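Local coordinates for intracellular protein transport protein USO1 (Saccharomyces cerevisiae S288c, PDB 6LSU) that tethers membranes in the yeast secretory pathway and is required for protein transport from the endoplasmic reticulum to the Golgi complex, the present chain covering its globular head, at residues Arg236-Ile241 against Ala284-Glu289; Ser609-Ser614 against Met630-Ala635. All blocks are in the same frame, centred on the assembly; numbering follows the deposited sequence.

Contact 1. Residues Arg236-Ile241 against Ala284-Glu289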
ATOM      1  N   ARG A 236     -15.804 -20.187   7.182  1.00 64.75           N
ATOM      2  CA  ARG A 236     -14.940 -21.344   6.835  1.00 66.99           C
ATOM      3  C   ARG A 236     -13.470 -20.923   6.878  1.00 64.40           C
ATOM      4  O   ARG A 236     -12.669 -21.559   7.592  1.00 61.76           O
ATOM      5  CB  ARG A 236     -15.294 -21.856   5.437  1.00 75.05           C
ATOM      6  CG  ARG A 236     -16.692 -22.452   5.332  1.00 85.52           C
ATOM      7  CD  ARG A 236     -16.914 -23.085   3.975  1.00 88.84           C
ATOM      8  NE  ARG A 236     -18.320 -23.303   3.663  1.00 96.97           N
ATOM      9  CZ  ARG A 236     -18.909 -24.494   3.569  1.00 95.80           C
ATOM     10  NH1 ARG A 236     -18.219 -25.607   3.766  1.00 91.09           N
ATOM     11  NH2 ARG A 236     -20.193 -24.554   3.264  1.00 93.39           N
ATOM     12  N   LEU A 237     -13.123 -19.874   6.136  1.00 58.15           N
ATOM     13  CA  LEU A 237     -11.710 -19.457   5.946  1.00 58.41           C
ATOM     14  C   LEU A 237     -11.111 -19.035   7.291  1.00 52.54           C
ATOM     15  O   LEU A 237      -9.969 -19.452   7.539  1.00 53.21           O
ATOM     16  CB  LEU A 237     -11.631 -18.350   4.882  1.00 58.65           C
ATOM     17  CG  LEU A 237     -11.911 -18.816   3.450  1.00 56.99           C
ATOM     18  CD1 LEU A 237     -11.708 -17.683   2.450  1.00 61.17           C
ATOM     19  CD2 LEU A 237     -11.038 -19.996   3.084  1.00 55.14           C
ATOM     20  N   PHE A 238     -11.849 -18.293   8.122  1.00 51.10           N
ATOM     21  CA  PHE A 238     -11.437 -17.919   9.506  1.00 55.88           C
ATOM     22  C   PHE A 238     -11.243 -19.142  10.415  1.00 54.57           C
ATOM     23  O   PHE A 238     -10.287 -19.114  11.200  1.00 60.83           O
ATOM     24  CB  PHE A 238     -12.359 -16.888  10.172  1.00 59.33           C
ATOM     25  CG  PHE A 238     -11.992 -15.465   9.803  1.00 60.38           C
ATOM     26  CD1 PHE A 238     -10.758 -14.956  10.175  1.00 58.42           C
ATOM     27  CD2 PHE A 238     -12.811 -14.681   9.004  1.00 58.22           C
ATOM     28  CE1 PHE A 238     -10.369 -13.687   9.787  1.00 53.77           C
ATOM     29  CE2 PHE A 238     -12.413 -13.406   8.632  1.00 61.08           C
ATOM     30  CZ  PHE A 238     -11.190 -12.918   9.027  1.00 56.07           C
ATOM     31  N   SER A 239     -12.014 -20.227  10.281  1.00 60.81           N
ATOM     32  CA  SER A 239     -11.786 -21.432  11.135  1.00 58.32           C
ATOM     33  C   SER A 239     -10.511 -22.083  10.650  1.00 56.46           C
ATOM     34  O   SER A 239      -9.732 -22.487  11.505  1.00 65.87           O
ATOM     35  CB  SER A 239     -12.906 -22.417  11.159  1.00 60.79           C
ATOM     36  OG  SER A 239     -14.091 -21.802  10.682  1.00 75.55           O
ATOM     37  N   ILE A 240     -10.289 -22.145   9.334  1.00 56.44           N
ATOM     38  CA  ILE A 240      -9.034 -22.757   8.795  1.00 55.06           C
ATOM     39  C   ILE A 240      -7.853 -21.945   9.347  1.00 53.61           C
ATOM     40  O   ILE A 240      -6.926 -22.535   9.868  1.00 46.57           O
ATOM     41  CB  ILE A 240      -9.050 -22.816   7.257  1.00 56.13           C
ATOM     42  CG1 ILE A 240     -10.246 -23.605   6.731  1.00 55.89           C
ATOM     43  CG2 ILE A 240      -7.722 -23.391   6.758  1.00 59.07           C
ATOM     44  CD1 ILE A 240     -10.337 -23.642   5.233  1.00 62.00           C
ATOM     45  N   ILE A 241      -7.908 -20.605   9.229  1.00 53.92           N
ATOM     46  CA  ILE A 241      -6.860 -19.691   9.749  1.00 51.72           C
ATOM     47  C   ILE A 241      -6.641 -20.003  11.242  1.00 57.57           C
ATOM     48  O   ILE A 241      -5.469 -20.237  11.603  1.00 54.46           O
ATOM     49  CB  ILE A 241      -7.209 -18.209   9.499  1.00 53.66           C
ATOM     50  CG1 ILE A 241      -7.168 -17.861   8.002  1.00 51.76           C
ATOM     51  CG2 ILE A 241      -6.280 -17.265  10.316  1.00 48.33           C
ATOM     52  CD1 ILE A 241      -7.874 -16.603   7.646  1.00 47.23           C
ATOM     53  N   ALA A 284      -9.889  -8.737  13.868  1.00 53.51           N
ATOM     54  CA  ALA A 284      -9.326  -8.074  15.058  1.00 53.66           C
ATOM     55  C   ALA A 284      -8.524  -9.077  15.857  1.00 56.60           C
ATOM     56  O   ALA A 284      -7.446  -8.733  16.344  1.00 56.47           O
ATOM     57  CB  ALA A 284     -10.415  -7.538  15.940  1.00 54.54           C
ATOM     58  N   HIS A 285      -9.077 -10.259  16.069  1.00 61.35           N
ATOM     59  CA  HIS A 285      -8.435 -11.256  16.968  1.00 62.20           C
ATOM     60  C   HIS A 285      -7.080 -11.685  16.349  1.00 64.86           C
ATOM     61  O   HIS A 285      -6.067 -11.887  17.116  1.00 60.20           O
ATOM     62  CB  HIS A 285      -9.380 -12.434  17.209  1.00 56.63           C
ATOM     63  CG  HIS A 285      -8.659 -13.547  17.873  1.00 60.14           C
ATOM     64  ND1 HIS A 285      -8.355 -13.486  19.226  1.00 63.44           N
ATOM     65  CD2 HIS A 285      -8.127 -14.702  17.389  1.00 57.47           C
ATOM     66  CE1 HIS A 285      -7.673 -14.568  19.556  1.00 66.97           C
ATOM     67  NE2 HIS A 285      -7.527 -15.340  18.453  1.00 59.59           N
ATOM     68  N   LEU A 286      -7.100 -11.880  15.015  1.00 58.01           N
ATOM     69  CA  LEU A 286      -5.930 -12.274  14.179  1.00 58.41           C
ATOM     70  C   LEU A 286      -4.891 -11.138  14.113  1.00 53.31           C
ATOM     71  O   LEU A 286      -3.738 -11.429  14.310  1.00 47.96           O
ATOM     72  CB  LEU A 286      -6.453 -12.595  12.774  1.00 65.98           C
ATOM     73  CG  LEU A 286      -5.389 -12.930  11.738  1.00 63.80           C
ATOM     74  CD1 LEU A 286      -4.740 -14.255  12.122  1.00 61.96           C
ATOM     75  CD2 LEU A 286      -5.972 -12.986  10.344  1.00 63.81           C
ATOM     76  N   LEU A 287      -5.325  -9.887  13.887  1.00 50.57           N
ATOM     77  CA  LEU A 287      -4.460  -8.701  13.896  1.00 48.83           C
ATOM     78  C   LEU A 287      -3.840  -8.518  15.290  1.00 49.59           C
ATOM     79  O   LEU A 287      -2.712  -8.024  15.410  1.00 57.30           O
ATOM     80  CB  LEU A 287      -5.277  -7.481  13.491  1.00 48.59           C
ATOM     81  CG  LEU A 287      -5.593  -7.362  12.003  1.00 48.32           C
ATOM     82  CD1 LEU A 287      -6.487  -6.153  11.724  1.00 49.32           C
ATOM     83  CD2 LEU A 287      -4.291  -7.229  11.239  1.00 47.99           C
ATOM     84  N   SER A 288      -4.514  -8.951  16.330  1.00 50.40           N
ATOM     85  CA  SER A 288      -4.084  -8.631  17.713  1.00 53.13           C
ATOM     86  C   SER A 288      -3.095  -9.697  18.196  1.00 53.05           C
ATOM     87  O   SER A 288      -2.396  -9.445  19.190  1.00 57.67           O
ATOM     88  CB  SER A 288      -5.250  -8.466  18.662  1.00 53.45           C
ATOM     89  OG  SER A 288      -5.542  -9.696  19.305  1.00 58.09           O
ATOM     90  N   GLU A 289      -2.898 -10.768  17.434  1.00 54.88           N
ATOM     91  CA  GLU A 289      -1.959 -11.840  17.810  1.00 59.01           C
ATOM     92  C   GLU A 289      -0.569 -11.348  18.213  1.00 58.05           C
ATOM     93  O   GLU A 289      -0.007 -11.812  19.200  1.00 56.93           O
ATOM     94  CB  GLU A 289      -1.864 -12.863  16.698  1.00 65.99           C
ATOM     95  CG  GLU A 289      -2.647 -14.106  17.035  1.00 78.56           C
ATOM     96  CD  GLU A 289      -3.036 -14.914  15.810  1.00 84.74           C
ATOM     97  OE1 GLU A 289      -4.277 -15.320  15.704  1.00 78.56           O
ATOM     98  OE2 GLU A 289      -2.100 -15.142  14.992  1.00 76.26           O
TER

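Contact 2. Residues Ser609-Ser614 against Met630-Ala635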
ATOM      1  N   SER A 609      19.283  41.087   2.331  1.00 66.99           N
ATOM      2  CA  SER A 609      19.904  39.714   2.351  1.00 63.51           C
ATOM      3  C   SER A 609      19.409  38.830   1.191  1.00 63.52           C
ATOM      4  O   SER A 609      20.220  38.163   0.497  1.00 64.24           O
ATOM      5  CB  SER A 609      19.611  39.058   3.633  1.00 61.34           C
ATOM      6  OG  SER A 609      20.258  39.750   4.688  1.00 65.45           O
ATOM      7  N   LEU A 610      18.106  38.765   0.960  1.00 61.40           N
ATOM      8  CA  LEU A 610      17.595  37.862  -0.093  1.00 66.44           C
ATOM      9  C   LEU A 610      18.082  38.350  -1.461  1.00 65.70           C
ATOM     10  O   LEU A 610      18.617  37.525  -2.229  1.00 74.75           O
ATOM     11  CB  LEU A 610      16.073  37.765   0.012  1.00 73.85           C
ATOM     12  CG  LEU A 610      15.553  37.181   1.326  1.00 69.05           C
ATOM     13  CD1 LEU A 610      14.052  37.179   1.330  1.00 69.88           C
ATOM     14  CD2 LEU A 610      16.088  35.790   1.592  1.00 73.24           C
ATOM     15  N   LEU A 611      17.952  39.646  -1.745  1.00 69.87           N
ATOM     16  CA  LEU A 611      18.482  40.243  -2.999  1.00 71.28           C
ATOM     17  C   LEU A 611      19.992  39.990  -3.111  1.00 67.56           C
ATOM     18  O   LEU A 611      20.456  39.523  -4.171  1.00 65.95           O
ATOM     19  CB  LEU A 611      18.160  41.728  -3.004  1.00 76.07           C
ATOM     20  CG  LEU A 611      16.884  42.089  -3.750  1.00 82.95           C
ATOM     21  CD1 LEU A 611      16.636  43.572  -3.620  1.00 89.00           C
ATOM     22  CD2 LEU A 611      16.976  41.693  -5.215  1.00 87.10           C
ATOM     23  N   SER A 612      20.752  40.249  -2.059  1.00 60.30           N
ATOM     24  CA  SER A 612      22.210  39.983  -2.074  1.00 67.14           C
ATOM     25  C   SER A 612      22.415  38.508  -2.446  1.00 69.93           C
ATOM     26  O   SER A 612      23.252  38.201  -3.349  1.00 73.66           O
ATOM     27  CB  SER A 612      22.866  40.331  -0.756  1.00 68.38           C
ATOM     28  OG  SER A 612      22.537  41.659  -0.337  1.00 75.55           O
ATOM     29  N   PHE A 613      21.712  37.611  -1.760  1.00 76.56           N
ATOM     30  CA  PHE A 613      21.923  36.150  -1.928  1.00 77.81           C
ATOM     31  C   PHE A 613      21.651  35.787  -3.389  1.00 72.18           C
ATOM     32  O   PHE A 613      22.473  35.080  -3.958  1.00 79.32           O
ATOM     33  CB  PHE A 613      21.076  35.304  -0.965  1.00 75.61           C
ATOM     34  CG  PHE A 613      21.377  33.839  -1.153  1.00 71.42           C
ATOM     35  CD1 PHE A 613      20.862  33.154  -2.242  1.00 71.37           C
ATOM     36  CD2 PHE A 613      22.238  33.164  -0.302  1.00 69.23           C
ATOM     37  CE1 PHE A 613      21.207  31.832  -2.481  1.00 65.11           C
ATOM     38  CE2 PHE A 613      22.567  31.833  -0.540  1.00 63.45           C
ATOM     39  CZ  PHE A 613      22.066  31.185  -1.642  1.00 57.84           C
ATOM     40  N   SER A 614      20.559  36.280  -3.971  1.00 69.52           N
ATOM     41  CA  SER A 614      20.155  35.982  -5.371  1.00 74.87           C
ATOM     42  C   SER A 614      21.316  36.149  -6.362  1.00 73.43           C
ATOM     43  O   SER A 614      21.227  35.555  -7.442  1.00 80.12           O
ATOM     44  CB  SER A 614      18.985  36.829  -5.778  1.00 75.55           C
ATOM     45  OG  SER A 614      19.415  38.104  -6.208  1.00 83.87           O
ATOM     46  N   MET A 630      11.772  34.022  -6.478  1.00 74.30           N
ATOM     47  CA  MET A 630      10.300  33.788  -6.504  1.00 70.73           C
ATOM     48  C   MET A 630       9.635  34.436  -5.267  1.00 73.00           C
ATOM     49  O   MET A 630       8.547  35.098  -5.372  1.00 61.39           O
ATOM     50  CB  MET A 630      10.016  32.296  -6.497  1.00 74.09           C
ATOM     51  CG  MET A 630       8.657  31.995  -7.066  1.00 81.15           C
ATOM     52  SD  MET A 630       8.219  30.268  -6.858  1.00 74.29           S
ATOM     53  CE  MET A 630       9.515  29.506  -7.839  1.00 79.52           C
ATOM     54  N   LEU A 631      10.271  34.267  -4.101  1.00 63.50           N
ATOM     55  CA  LEU A 631       9.760  34.860  -2.852  1.00 59.56           C
ATOM     56  C   LEU A 631       9.509  36.350  -3.084  1.00 72.72           C
ATOM     57  O   LEU A 631       8.386  36.860  -2.694  1.00 76.06           O
ATOM     58  CB  LEU A 631      10.795  34.624  -1.754  1.00 58.66           C
ATOM     59  CG  LEU A 631      10.228  34.412  -0.359  1.00 59.65           C
ATOM     60  CD1 LEU A 631      11.281  34.704   0.721  1.00 55.08           C
ATOM     61  CD2 LEU A 631       8.998  35.300  -0.148  1.00 63.14           C
ATOM     62  N   LEU A 632      10.509  37.053  -3.637  1.00 70.48           N
ATOM     63  CA  LEU A 632      10.471  38.530  -3.775  1.00 75.19           C
ATOM     64  C   LEU A 632       9.400  38.931  -4.792  1.00 66.01           C
ATOM     65  O   LEU A 632       8.615  39.872  -4.503  1.00 69.32           O
ATOM     66  CB  LEU A 632      11.863  39.023  -4.202  1.00 79.38           C
ATOM     67  CG  LEU A 632      12.941  38.806  -3.150  1.00 75.22           C
ATOM     68  CD1 LEU A 632      14.310  39.089  -3.721  1.00 69.16           C
ATOM     69  CD2 LEU A 632      12.675  39.673  -1.916  1.00 74.40           C
ATOM     70  N   GLY A 633       9.384  38.258  -5.927  1.00 63.92           N
ATOM     71  CA  GLY A 633       8.313  38.396  -6.928  1.00 71.43           C
ATOM     72  C   GLY A 633       6.948  38.243  -6.301  1.00 70.41           C
ATOM     73  O   GLY A 633       6.143  39.172  -6.437  1.00 76.63           O
ATOM     74  N   VAL A 634       6.707  37.126  -5.606  1.00 75.14           N
ATOM     75  CA  VAL A 634       5.364  36.793  -5.049  1.00 72.53           C
ATOM     76  C   VAL A 634       5.041  37.897  -4.044  1.00 70.97           C
ATOM     77  O   VAL A 634       3.929  38.420  -4.106  1.00 71.98           O
ATOM     78  CB  VAL A 634       5.299  35.358  -4.460  1.00 71.51           C
ATOM     79  CG1 VAL A 634       4.109  35.157  -3.518  1.00 69.04           C
ATOM     80  CG2 VAL A 634       5.276  34.311  -5.565  1.00 64.06           C
ATOM     81  N   ALA A 635       5.997  38.247  -3.178  1.00 74.68           N
ATOM     82  CA  ALA A 635       5.840  39.310  -2.156  1.00 78.65           C
ATOM     83  C   ALA A 635       5.441  40.597  -2.876  1.00 78.28           C
ATOM     84  O   ALA A 635       4.593  41.349  -2.342  1.00 75.31           O
ATOM     85  CB  ALA A 635       7.103  39.499  -1.353  1.00 76.98           C
TER

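Contact 1. Residues Arg236-Ile241 against Ala284-Glu289
L286 meets F238 and I241 where two consecutive armadillo repeats pack together in the solenoid of the globular head. Helix 233-244 belongs to ARM 4. Helix 280-287 belongs to ARM 5. The contact is small, burying about 102 Å² in all, and it is wholly apolar. All three touching residues are buried, and no hydrogen bond spans the two segments.

Going along 284-289, L286 does the touching for its segment. Its CG lies anti to the backbone N (chi1 176°), which sends the two methyls out toward helix 233-244. CD1 takes one partner and CD2 the other. CD1 of L286 lies 3.8 Å from CG2 of I241. In I241 the touching branch is CG2, which lies anti to the backbone N. The two side chains cross at about a right angle. CD2 of L286 is 4.5 Å from CE1 of F238, a looser approach. It comes to the edge of the ring, near the ring plane, and not over a face. CA of I241 and CA of L286 are 8.7 Å apart, the nearest such pair between the segments.

Helix 251-264 adds to the same core: L257 touches L286 and C256 touches I241. L287 is turned elsewhere, into helices 301-317 and 337-346. E289 points its CB back toward helix 233-244 but stays short of touching 236-241. Its OE2 accepts a hydrogen bond from the backbone N of L247, just past that helix. Its other carboxylate oxygen, OE1, lies near OE1 of E242. This is an approach of like charges, which might raise the proton affinity of one of the two carboxylates.

Contact 2. Residues Ser609-Ser614 against Met630-Ala635
L610 and L632 both place CG anti to their own carbonyl carbon (chi1 -62° and -66°), and each side chain reaches toward the opposite helix. CD1 of L610 meets CD1 of L631 at 3.8 Å. The same methyl also approaches CD2 of L632, at 4.3 Å. One branch of L610 therefore touches two successive leucines. L632 has a second partner through its other methyl. Its CD1 lies 4.0 Å from CG of L611 and equally near CD2 of that residue, so the methyl lies against the CG-CD2 bond of L611. These four buried leucines make up the contact.

The helix segments run roughly antiparallel, at 135°, with axes 10.7 Å apart. They form a helical hairpin within ARM 10. The hydroxyl OG of S614 turns back to its own helix and donates to O of L611 (2.7 Å), which satisfies this buried group.

Three other helices pack around these leucines. F600 of helix 594-601 packs on L610 and L631, and helix 577-590 covers L631 with L583 and L590. Helix 647-658 lies against L611 and also reaches L632, whose O accepts a hydrogen bond from OH of Y650.

Contact 1 comes first along the chain and closes well before contact 2 opens. Their centres are 60 Å apart, their nearest atoms about 43 Å, and they lie on opposite sides of the chain's centre. They share no helix. Contact 1 joins helices 233-244 and 280-287 of successive repeats, ARM 4 and ARM 5. Contact 2 pairs helices 604-614 and 622-637 inside ARM 10, far along the same solenoid. One is thus a joint between repeats and the other a joint within a repeat. Both rest on buried apolar side chains, with a phenylalanine ring in contact 1 and leucines alone in contact 2. Such joints, repeated along the chain, are consistent with the head's extended, helix-stacked form.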